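Local coordinates for protein oxidoreductase (Corynebacterium diphtheriae, PDB 3K1Y) that probably works as a flavin-dependent oxidoreductase of the NADPH-dependent FMN reductase family, with a flavodoxin-like fold, at residues L56-M67 and L103-L111; S84-V95 and A115-T126. All coordinates share one frame; numbering follows the deposited sequence.

Interaction 1. Residues L56-M67 and L103-L111; sequences LSELIPDLMTAM and LFKMFFDIL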
loop_
_atom_site.group_PDB
_atom_site.type_symbol
_atom_site.label_atom_id
_atom_site.label_comp_id
_atom_site.label_asym_id
_atom_site.label_seq_id
_atom_site.Cartn_x
_atom_site.Cartn_y
_atom_site.Cartn_z
ATOM N N LEU A 56 -20.985 -13.378 3.273
ATOM C CA LEU A 56 -20.777 -12.689 4.542
ATOM C C LEU A 56 -22.016 -11.956 5.058
ATOM O O LEU A 56 -22.218 -11.863 6.273
ATOM C CB LEU A 56 -19.598 -11.713 4.435
ATOM C CG LEU A 56 -18.219 -12.343 4.222
ATOM C CD1 LEU A 56 -17.131 -11.286 4.288
ATOM C CD2 LEU A 56 -17.982 -13.387 5.295
ATOM N N SER A 57 -22.853 -11.452 4.150
ATOM C CA SER A 57 -24.069 -10.739 4.562
ATOM C C SER A 57 -25.085 -11.682 5.211
ATOM O O SER A 57 -26.079 -11.240 5.789
ATOM C CB SER A 57 -24.716 -10.011 3.364
ATOM O OG SER A 57 -25.164 -10.910 2.360
ATOM N N GLU A 58 -24.837 -12.982 5.111
ATOM C CA GLU A 58 -25.731 -13.968 5.704
ATOM C C GLU A 58 -25.123 -14.488 7.003
ATOM O O GLU A 58 -25.667 -15.385 7.651
ATOM C CB GLU A 58 -25.963 -15.123 4.727
ATOM C CG GLU A 58 -26.922 -14.796 3.587
ATOM C CD GLU A 58 -26.901 -15.845 2.495
ATOM O OE1 GLU A 58 -26.792 -17.048 2.825
ATOM O OE2 GLU A 58 -27.000 -15.470 1.306
ATOM N N LEU A 59 -23.995 -13.904 7.385
ATOM C CA LEU A 59 -23.311 -14.301 8.601
ATOM C C LEU A 59 -23.165 -13.133 9.567
ATOM O O LEU A 59 -22.445 -13.237 10.560
ATOM C CB LEU A 59 -21.916 -14.828 8.270
ATOM C CG LEU A 59 -21.772 -16.147 7.523
ATOM C CD1 LEU A 59 -20.291 -16.493 7.477
ATOM C CD2 LEU A 59 -22.549 -17.247 8.219
ATOM N N ILE A 60 -23.839 -12.025 9.284
ATOM C CA ILE A 60 -23.709 -10.859 10.145
ATOM C C ILE A 60 -23.898 -11.175 11.634
ATOM O O ILE A 60 -23.051 -10.827 12.455
ATOM C CB ILE A 60 -24.663 -9.746 9.691
ATOM C CG1 ILE A 60 -24.332 -9.357 8.244
ATOM C CG2 ILE A 60 -24.503 -8.531 10.591
ATOM C CD1 ILE A 60 -25.273 -8.346 7.633
ATOM N N PRO A 61 -25.002 -11.840 12.006
ATOM C CA PRO A 61 -25.195 -12.159 13.426
ATOM C C PRO A 61 -24.153 -13.120 14.008
ATOM O O PRO A 61 -23.731 -12.953 15.150
ATOM C CB PRO A 61 -26.611 -12.733 13.472
ATOM C CG PRO A 61 -26.823 -13.255 12.083
ATOM C CD PRO A 61 -26.195 -12.195 11.221
ATOM N N ASP A 62 -23.736 -14.120 13.239
ATOM C CA ASP A 62 -22.739 -15.071 13.732
ATOM C C ASP A 62 -21.380 -14.384 13.825
ATOM O O ASP A 62 -20.567 -14.678 14.709
ATOM C CB ASP A 62 -22.622 -16.274 12.792
ATOM C CG ASP A 62 -23.974 -16.807 12.356
ATOM O OD1 ASP A 62 -24.691 -16.076 11.638
ATOM O OD2 ASP A 62 -24.317 -17.953 12.730
ATOM N N LEU A 63 -21.144 -13.464 12.899
ATOM C CA LEU A 63 -19.892 -12.735 12.853
ATOM C C LEU A 63 -19.793 -11.751 14.009
ATOM O O LEU A 63 -18.821 -11.770 14.766
ATOM C CB LEU A 63 -19.776 -11.996 11.519
ATOM C CG LEU A 63 -18.532 -12.264 10.667
ATOM C CD1 LEU A 63 -18.203 -13.745 10.655
ATOM C CD2 LEU A 63 -18.782 -11.761 9.258
HETATM N N MSE A 64 -20.796 -10.897 14.157
HETATM C CA MSE A 64 -20.754 -9.928 15.230
HETATM C C MSE A 64 -21.116 -10.496 16.599
HETATM O O MSE A 64 -21.354 -9.750 17.547
HETATM C CB MSE A 64 -21.587 -8.697 14.854
HETATM C CG MSE A 64 -20.751 -7.691 14.030
HETATM SE SE MSE A 64 -21.627 -6.398 13.109
HETATM C CE MSE A 64 -21.486 -6.993 11.452
ATOM N N THR A 65 -21.159 -11.825 16.691
ATOM C CA THR A 65 -21.393 -12.507 17.965
ATOM C C THR A 65 -19.999 -12.974 18.355
ATOM O O THR A 65 -19.663 -13.058 19.535
ATOM C CB THR A 65 -22.321 -13.733 17.853
ATOM O OG1 THR A 65 -23.682 -13.305 17.940
ATOM C CG2 THR A 65 -22.062 -14.717 18.991
ATOM N N ALA A 66 -19.188 -13.271 17.343
ATOM C CA ALA A 66 -17.813 -13.686 17.565
ATOM C C ALA A 66 -16.993 -12.426 17.884
ATOM O O ALA A 66 -15.808 -12.506 18.213
ATOM C CB ALA A 66 -17.264 -14.374 16.329
HETATM N N MSE A 67 -17.633 -11.263 17.774
HETATM C CA MSE A 67 -16.977 -9.990 18.071
HETATM C C MSE A 67 -17.163 -9.663 19.547
HETATM O O MSE A 67 -16.200 -9.443 20.278
HETATM C CB MSE A 67 -17.579 -8.859 17.230
HETATM C CG MSE A 67 -17.010 -8.734 15.827
HETATM SE SE MSE A 67 -15.120 -8.309 15.824
HETATM C CE MSE A 67 -15.238 -6.460 16.375
ATOM N N LEU A 103 -16.727 -5.549 6.721
ATOM C CA LEU A 103 -17.325 -6.861 6.953
ATOM C C LEU A 103 -16.415 -7.969 6.414
ATOM O O LEU A 103 -16.266 -9.030 7.027
ATOM C CB LEU A 103 -18.702 -6.943 6.291
ATOM C CG LEU A 103 -19.444 -8.284 6.401
ATOM C CD1 LEU A 103 -19.809 -8.557 7.856
ATOM C CD2 LEU A 103 -20.703 -8.251 5.520
ATOM N N PHE A 104 -15.817 -7.716 5.256
ATOM C CA PHE A 104 -14.901 -8.659 4.649
ATOM C C PHE A 104 -13.751 -8.810 5.638
ATOM O O PHE A 104 -13.340 -9.925 5.974
ATOM C CB PHE A 104 -14.392 -8.081 3.324
ATOM C CG PHE A 104 -13.318 -8.901 2.653
ATOM C CD1 PHE A 104 -13.653 -9.922 1.771
ATOM C CD2 PHE A 104 -11.964 -8.600 2.853
ATOM C CE1 PHE A 104 -12.661 -10.634 1.085
ATOM C CE2 PHE A 104 -10.967 -9.300 2.179
ATOM C CZ PHE A 104 -11.317 -10.322 1.286
ATOM N N LYS A 105 -13.247 -7.677 6.118
ATOM C CA LYS A 105 -12.125 -7.687 7.051
ATOM C C LYS A 105 -12.473 -8.408 8.347
ATOM O O LYS A 105 -11.660 -9.164 8.888
ATOM C CB LYS A 105 -11.673 -6.256 7.367
ATOM C CG LYS A 105 -10.436 -6.167 8.272
ATOM C CD LYS A 105 -9.264 -6.964 7.685
ATOM C CE LYS A 105 -7.919 -6.511 8.249
ATOM N NZ LYS A 105 -7.814 -6.600 9.732
HETATM N N MSE A 106 -13.681 -8.177 8.840
HETATM C CA MSE A 106 -14.108 -8.795 10.077
HETATM C C MSE A 106 -13.968 -10.307 10.030
HETATM O O MSE A 106 -13.414 -10.913 10.945
HETATM C CB MSE A 106 -15.551 -8.416 10.373
HETATM C CG MSE A 106 -15.999 -8.766 11.773
HETATM SE SE MSE A 106 -17.727 -8.007 12.105
HETATM C CE MSE A 106 -17.187 -6.165 12.424
ATOM N N PHE A 107 -14.465 -10.917 8.960
ATOM C CA PHE A 107 -14.386 -12.364 8.813
ATOM C C PHE A 107 -12.953 -12.832 9.047
ATOM O O PHE A 107 -12.697 -13.665 9.922
ATOM C CB PHE A 107 -14.852 -12.798 7.419
ATOM C CG PHE A 107 -14.787 -14.292 7.191
ATOM C CD1 PHE A 107 -15.703 -15.147 7.802
ATOM C CD2 PHE A 107 -13.798 -14.843 6.377
ATOM C CE1 PHE A 107 -15.636 -16.535 7.602
ATOM C CE2 PHE A 107 -13.721 -16.221 6.171
ATOM C CZ PHE A 107 -14.647 -17.070 6.787
ATOM N N PHE A 108 -12.018 -12.292 8.275
ATOM C CA PHE A 108 -10.622 -12.671 8.436
ATOM C C PHE A 108 -10.127 -12.449 9.859
ATOM O O PHE A 108 -9.438 -13.308 10.412
ATOM C CB PHE A 108 -9.752 -11.919 7.432
ATOM C CG PHE A 108 -9.944 -12.389 6.030
ATOM C CD1 PHE A 108 -9.243 -13.493 5.555
ATOM C CD2 PHE A 108 -10.898 -11.793 5.207
ATOM C CE1 PHE A 108 -9.490 -14.003 4.286
ATOM C CE2 PHE A 108 -11.155 -12.296 3.933
ATOM C CZ PHE A 108 -10.450 -13.404 3.473
ATOM N N ASP A 109 -10.480 -11.315 10.462
ATOM C CA ASP A 109 -10.056 -11.052 11.835
ATOM C C ASP A 109 -10.452 -12.211 12.753
ATOM O O ASP A 109 -9.723 -12.572 13.677
ATOM C CB ASP A 109 -10.702 -9.772 12.384
ATOM C CG ASP A 109 -10.276 -8.526 11.636
ATOM O OD1 ASP A 109 -9.163 -8.507 11.070
ATOM O OD2 ASP A 109 -11.053 -7.552 11.637
ATOM N N ILE A 110 -11.619 -12.785 12.484
ATOM C CA ILE A 110 -12.177 -13.866 13.290
ATOM C C ILE A 110 -11.470 -15.216 13.176
ATOM O O ILE A 110 -11.591 -16.055 14.065
ATOM C CB ILE A 110 -13.702 -14.035 12.959
ATOM C CG1 ILE A 110 -14.519 -13.864 14.229
ATOM C CG2 ILE A 110 -13.995 -15.389 12.318
ATOM C CD1 ILE A 110 -14.419 -12.478 14.834
ATOM N N LEU A 111 -10.733 -15.420 12.090
ATOM C CA LEU A 111 -10.037 -16.688 11.849
ATOM C C LEU A 111 -8.844 -16.930 12.764
ATOM O O LEU A 111 -8.284 -15.986 13.322
ATOM C CB LEU A 111 -9.559 -16.749 10.397
ATOM C CG LEU A 111 -10.585 -16.482 9.291
ATOM C CD1 LEU A 111 -9.853 -16.416 7.953
ATOM C CD2 LEU A 111 -11.665 -17.571 9.274
#

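Interaction 2. Residues S84-V95 and A115-T126; sequences SASDGLVVATPV and ALTGMPTIIAAT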
loop_
_atom_site.group_PDB
_atom_site.type_symbol
_atom_site.label_atom_id
_atom_site.label_comp_id
_atom_site.label_asym_id
_atom_site.label_seq_id
_atom_site.Cartn_x
_atom_site.Cartn_y
_atom_site.Cartn_z
ATOM N N SER A 84 -10.430 -24.002 6.242
ATOM C CA SER A 84 -9.066 -24.471 6.450
ATOM C C SER A 84 -8.806 -25.810 5.769
ATOM O O SER A 84 -7.700 -26.065 5.298
ATOM C CB SER A 84 -8.758 -24.595 7.945
ATOM O OG SER A 84 -8.763 -23.329 8.590
ATOM N N ALA A 85 -9.825 -26.662 5.707
ATOM C CA ALA A 85 -9.683 -27.970 5.081
ATOM C C ALA A 85 -9.766 -27.913 3.553
ATOM O O ALA A 85 -9.485 -28.904 2.867
ATOM C CB ALA A 85 -10.739 -28.920 5.626
ATOM N N SER A 86 -10.129 -26.751 3.015
ATOM C CA SER A 86 -10.256 -26.597 1.571
ATOM C C SER A 86 -8.922 -26.645 0.841
ATOM O O SER A 86 -7.880 -26.375 1.428
ATOM C CB SER A 86 -10.963 -25.287 1.248
ATOM O OG SER A 86 -12.251 -25.280 1.828
ATOM N N ASP A 87 -8.967 -26.985 -0.444
ATOM C CA ASP A 87 -7.763 -27.063 -1.264
ATOM C C ASP A 87 -7.520 -25.724 -1.954
ATOM O O ASP A 87 -6.380 -25.367 -2.271
ATOM C CB ASP A 87 -7.901 -28.152 -2.340
ATOM C CG ASP A 87 -8.215 -29.515 -1.763
ATOM O OD1 ASP A 87 -7.578 -29.916 -0.762
ATOM O OD2 ASP A 87 -9.099 -30.194 -2.325
ATOM N N GLY A 88 -8.605 -24.999 -2.201
ATOM C CA GLY A 88 -8.501 -23.717 -2.862
ATOM C C GLY A 88 -9.431 -22.721 -2.219
ATOM O O GLY A 88 -10.303 -23.091 -1.433
ATOM N N LEU A 89 -9.255 -21.449 -2.544
ATOM C CA LEU A 89 -10.104 -20.427 -1.966
ATOM C C LEU A 89 -10.220 -19.236 -2.882
ATOM O O LEU A 89 -9.275 -18.892 -3.585
ATOM C CB LEU A 89 -9.536 -19.966 -0.622
ATOM C CG LEU A 89 -10.056 -18.619 -0.114
ATOM C CD1 LEU A 89 -11.453 -18.815 0.433
ATOM C CD2 LEU A 89 -9.118 -18.056 0.956
ATOM N N VAL A 90 -11.389 -18.611 -2.857
ATOM C CA VAL A 90 -11.659 -17.426 -3.652
ATOM C C VAL A 90 -12.313 -16.405 -2.726
ATOM O O VAL A 90 -13.230 -16.740 -1.973
ATOM C CB VAL A 90 -12.618 -17.736 -4.814
ATOM C CG1 VAL A 90 -13.018 -16.440 -5.525
ATOM C CG2 VAL A 90 -11.945 -18.689 -5.780
ATOM N N VAL A 91 -11.823 -15.170 -2.773
ATOM C CA VAL A 91 -12.358 -14.098 -1.949
ATOM C C VAL A 91 -12.716 -12.925 -2.846
ATOM O O VAL A 91 -11.914 -12.496 -3.677
ATOM C CB VAL A 91 -11.341 -13.624 -0.857
ATOM C CG1 VAL A 91 -11.069 -14.753 0.121
ATOM C CG2 VAL A 91 -10.032 -13.142 -1.503
ATOM N N ALA A 92 -13.932 -12.422 -2.687
ATOM C CA ALA A 92 -14.399 -11.311 -3.499
ATOM C C ALA A 92 -14.972 -10.255 -2.581
ATOM O O ALA A 92 -15.692 -10.569 -1.635
ATOM C CB ALA A 92 -15.463 -11.782 -4.478
ATOM N N THR A 93 -14.648 -9.000 -2.862
ATOM C CA THR A 93 -15.143 -7.918 -2.039
ATOM C C THR A 93 -15.509 -6.683 -2.832
ATOM O O THR A 93 -14.859 -6.346 -3.819
ATOM C CB THR A 93 -14.089 -7.469 -0.984
ATOM O OG1 THR A 93 -14.648 -6.442 -0.153
ATOM C CG2 THR A 93 -12.848 -6.890 -1.676
ATOM N N PRO A 94 -16.604 -6.026 -2.444
ATOM C CA PRO A 94 -16.969 -4.807 -3.159
ATOM C C PRO A 94 -15.932 -3.811 -2.623
ATOM O O PRO A 94 -15.155 -4.145 -1.725
ATOM C CB PRO A 94 -18.387 -4.517 -2.661
ATOM C CG PRO A 94 -18.437 -5.202 -1.328
ATOM C CD PRO A 94 -17.702 -6.482 -1.576
ATOM N N VAL A 95 -15.888 -2.605 -3.162
ATOM C CA VAL A 95 -14.911 -1.649 -2.674
ATOM C C VAL A 95 -15.615 -0.518 -1.960
ATOM O O VAL A 95 -16.396 0.213 -2.561
ATOM C CB VAL A 95 -14.062 -1.081 -3.815
ATOM C CG1 VAL A 95 -12.945 -0.201 -3.237
ATOM C CG2 VAL A 95 -13.487 -2.222 -4.647
ATOM N N ALA A 115 -5.313 -20.260 10.063
ATOM C CA ALA A 115 -6.465 -20.790 9.334
ATOM C C ALA A 115 -6.207 -20.999 7.835
ATOM O O ALA A 115 -6.669 -21.983 7.249
ATOM C CB ALA A 115 -7.663 -19.865 9.528
ATOM N N LEU A 116 -5.453 -20.085 7.229
ATOM C CA LEU A 116 -5.165 -20.144 5.803
ATOM C C LEU A 116 -3.694 -20.334 5.418
ATOM O O LEU A 116 -3.251 -19.806 4.399
ATOM C CB LEU A 116 -5.687 -18.871 5.142
ATOM C CG LEU A 116 -7.180 -18.596 5.266
ATOM C CD1 LEU A 116 -7.498 -17.160 4.820
ATOM C CD2 LEU A 116 -7.922 -19.611 4.427
ATOM N N THR A 117 -2.932 -21.083 6.204
ATOM C CA THR A 117 -1.525 -21.285 5.869
ATOM C C THR A 117 -1.362 -22.195 4.654
ATOM O O THR A 117 -1.900 -23.304 4.628
ATOM C CB THR A 117 -0.749 -21.907 7.047
ATOM O OG1 THR A 117 -0.852 -21.050 8.192
ATOM C CG2 THR A 117 0.726 -22.095 6.674
ATOM N N GLY A 118 -0.627 -21.723 3.651
ATOM C CA GLY A 118 -0.402 -22.514 2.451
ATOM C C GLY A 118 -1.576 -22.621 1.480
ATOM O O GLY A 118 -1.463 -23.254 0.428
HETATM N N MSE A 119 -2.689 -21.979 1.813
HETATM C CA MSE A 119 -3.897 -22.013 0.992
HETATM C C MSE A 119 -3.827 -21.328 -0.384
HETATM O O MSE A 119 -3.706 -20.104 -0.468
HETATM C CB MSE A 119 -5.056 -21.402 1.788
HETATM C CG MSE A 119 -6.397 -21.397 1.079
HETATM SE SE MSE A 119 -7.080 -23.187 0.823
HETATM C CE MSE A 119 -7.637 -23.585 2.631
ATOM N N PRO A 120 -3.901 -22.115 -1.480
ATOM C CA PRO A 120 -3.857 -21.515 -2.822
ATOM C C PRO A 120 -5.050 -20.566 -2.840
ATOM O O PRO A 120 -6.130 -20.950 -2.385
ATOM C CB PRO A 120 -4.028 -22.717 -3.746
ATOM C CG PRO A 120 -3.378 -23.843 -2.950
ATOM C CD PRO A 120 -3.901 -23.591 -1.552
ATOM N N THR A 121 -4.859 -19.348 -3.354
ATOM C CA THR A 121 -5.900 -18.320 -3.323
ATOM C C THR A 121 -5.932 -17.286 -4.456
ATOM O O THR A 121 -4.892 -16.756 -4.861
ATOM C CB THR A 121 -5.780 -17.496 -2.007
ATOM O OG1 THR A 121 -5.952 -18.355 -0.877
ATOM C CG2 THR A 121 -6.820 -16.377 -1.958
ATOM N N ILE A 122 -7.139 -16.985 -4.936
ATOM C CA ILE A 122 -7.338 -15.954 -5.955
ATOM C C ILE A 122 -8.030 -14.797 -5.235
ATOM O O ILE A 122 -9.056 -14.998 -4.570
ATOM C CB ILE A 122 -8.301 -16.385 -7.081
ATOM C CG1 ILE A 122 -7.592 -17.271 -8.101
ATOM C CG2 ILE A 122 -8.881 -15.136 -7.767
ATOM C CD1 ILE A 122 -8.526 -17.826 -9.153
ATOM N N ILE A 123 -7.479 -13.597 -5.354
ATOM C CA ILE A 123 -8.100 -12.442 -4.721
ATOM C C ILE A 123 -8.887 -11.660 -5.782
ATOM O O ILE A 123 -8.444 -11.519 -6.925
ATOM C CB ILE A 123 -7.045 -11.548 -4.031
ATOM C CG1 ILE A 123 -5.929 -11.190 -5.005
ATOM C CG2 ILE A 123 -6.462 -12.287 -2.813
ATOM C CD1 ILE A 123 -4.922 -10.226 -4.423
ATOM N N ALA A 124 -10.069 -11.189 -5.416
ATOM C CA ALA A 124 -10.899 -10.459 -6.356
ATOM C C ALA A 124 -11.748 -9.346 -5.732
ATOM O O ALA A 124 -12.160 -9.420 -4.567
ATOM C CB ALA A 124 -11.794 -11.443 -7.116
ATOM N N ALA A 125 -12.012 -8.316 -6.528
ATOM C CA ALA A 125 -12.815 -7.185 -6.090
ATOM C C ALA A 125 -13.623 -6.655 -7.266
ATOM O O ALA A 125 -13.374 -7.008 -8.418
ATOM C CB ALA A 125 -11.925 -6.093 -5.549
ATOM N N THR A 126 -14.595 -5.808 -6.971
ATOM C CA THR A 126 -15.414 -5.231 -8.019
ATOM C C THR A 126 -15.868 -3.825 -7.664
ATOM O O THR A 126 -15.852 -3.428 -6.501
ATOM C CB THR A 126 -16.669 -6.085 -8.290
ATOM O OG1 THR A 126 -17.450 -5.457 -9.312
ATOM C CG2 THR A 126 -17.523 -6.214 -7.026
HETATM O O HOH W 1 -5.539 -24.412 5.979
#

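Interaction 1. Residues L56-M67 and L103-L111
Leu56, Leu63 and Ala66 of 56-67 press against one flank of helix 102-110, meeting Leu103, Phe107 and Ile110 mostly through apolar side chains. The segment follows strand 49-55 and includes short helix 60-63; helix 102-110 comes after strand 88-94 of the flavodoxin-like sheet. The two methyls of Leu56 divide the work: CD1 reaches the backbone of the helix, 3.5 Å from Phe104 CA, while CD2 packs 3.8 Å from Phe107 CD1 in an oblique approach to the ring. Leu63 likewise uses both methyls. Its CD2 lies 3.6 Å from Leu103 CD1, the two leucines crossing at about a right angle, and its CD1 sits at the edge of the Phe107 ring, near the ring plane. With CG anti to the backbone N (chi1 180°), Phe107 turns its CD1 to both leucines. Ala66 is small enough to let Ile110 close in, its CB standing 3.5 Å from Ile110 CG1.

In a second group, selenomethionine Met106 bends only at chi3 (-78°), placing SE 3.6 Å from Met64 CG and 3.9 Å from Met67 CG; Met64 and Met67, also selenomethionines, are poorly ordered.

Beyond the two segments, Phe107 rests on Leu83 of helix 74-85, while Met106 packs on Met106 of the second subunit and Met64 on its Met64. Lacking directional bonds, the contact depends on complementary shape, and its selenomethionines carry the hydrophobic surface on into the subunit interface.

Interaction 2. Residues S84-V95 and A115-T126
Strands 88-94 and 120-126 run parallel at the middle of the sheet, 20° between their directions, with Val90 to Thr93 in register with Ile122 to Ala125. The bonds form the alternating parallel ladder: Ile122 N gives to Leu89 O, Ala124 N to Val91 O at 2.9 Å, Thr93 N to Ala124 O at 3.0 Å, and Thr126 N to Thr93 O; the bond from Val91 N to Ile122 O is weak. CA-H...O contacts accompany them, as from Ala92 CA to Ala124 O.

On one face the beta-branched Val91, Thr93, Thr121 and Ile123 suit the extended chain, as do Val90 and Ile122 on the other. Val91 CG2 packs 3.9 Å from Ile123 CG2, and Leu89 lies alongside Thr121, its CD2 3.7 Å from Thr121 OG1. The Val90 face also carries Ala92 and Ala124, short where helix 26-44 comes close.

Before the strands, Ser84 OG donates to Ala115 O at 2.8 Å, and a water donates to both Ser84 O and Ala115 O. Selenomethionine Met119, bent at chi2 (67°) and chi3 (74°), folds its end back over Ser86 O, while its CG packs 3.8 Å from Leu89 CB.

Helix 102-110 links these strands in a parallel beta-alpha-beta crossover of the flavodoxin-like fold. Backbone bonds fix their register; the side chains build largely apolar layers on both faces, threonine hydroxyls such as Thr93 OG1, bonded to Pro94 O, being satisfied.

How the interactions relate
Helix 102-110 of interaction 1 is the crossover between the two strands joined in interaction 2, so the two contacts share one beta-alpha-beta unit through that helix, while 56-67 comes from outside it. Interaction 2 is at the core, about 4 Å between its centre and that of the chain; interaction 1, though largely buried, is about 15 Å from that centre and borders the second subunit. Phe104 and Phe108 connect them from the helix: Phe104 CD1 lies 3.7 Å from Thr93 CB, and Phe108 CZ the same distance from Val91 CG1. Chemistry follows place. The sheet pair is set by a ladder of backbone bonds, whereas the peripheral pair relies on side-chain fit across a helix flank.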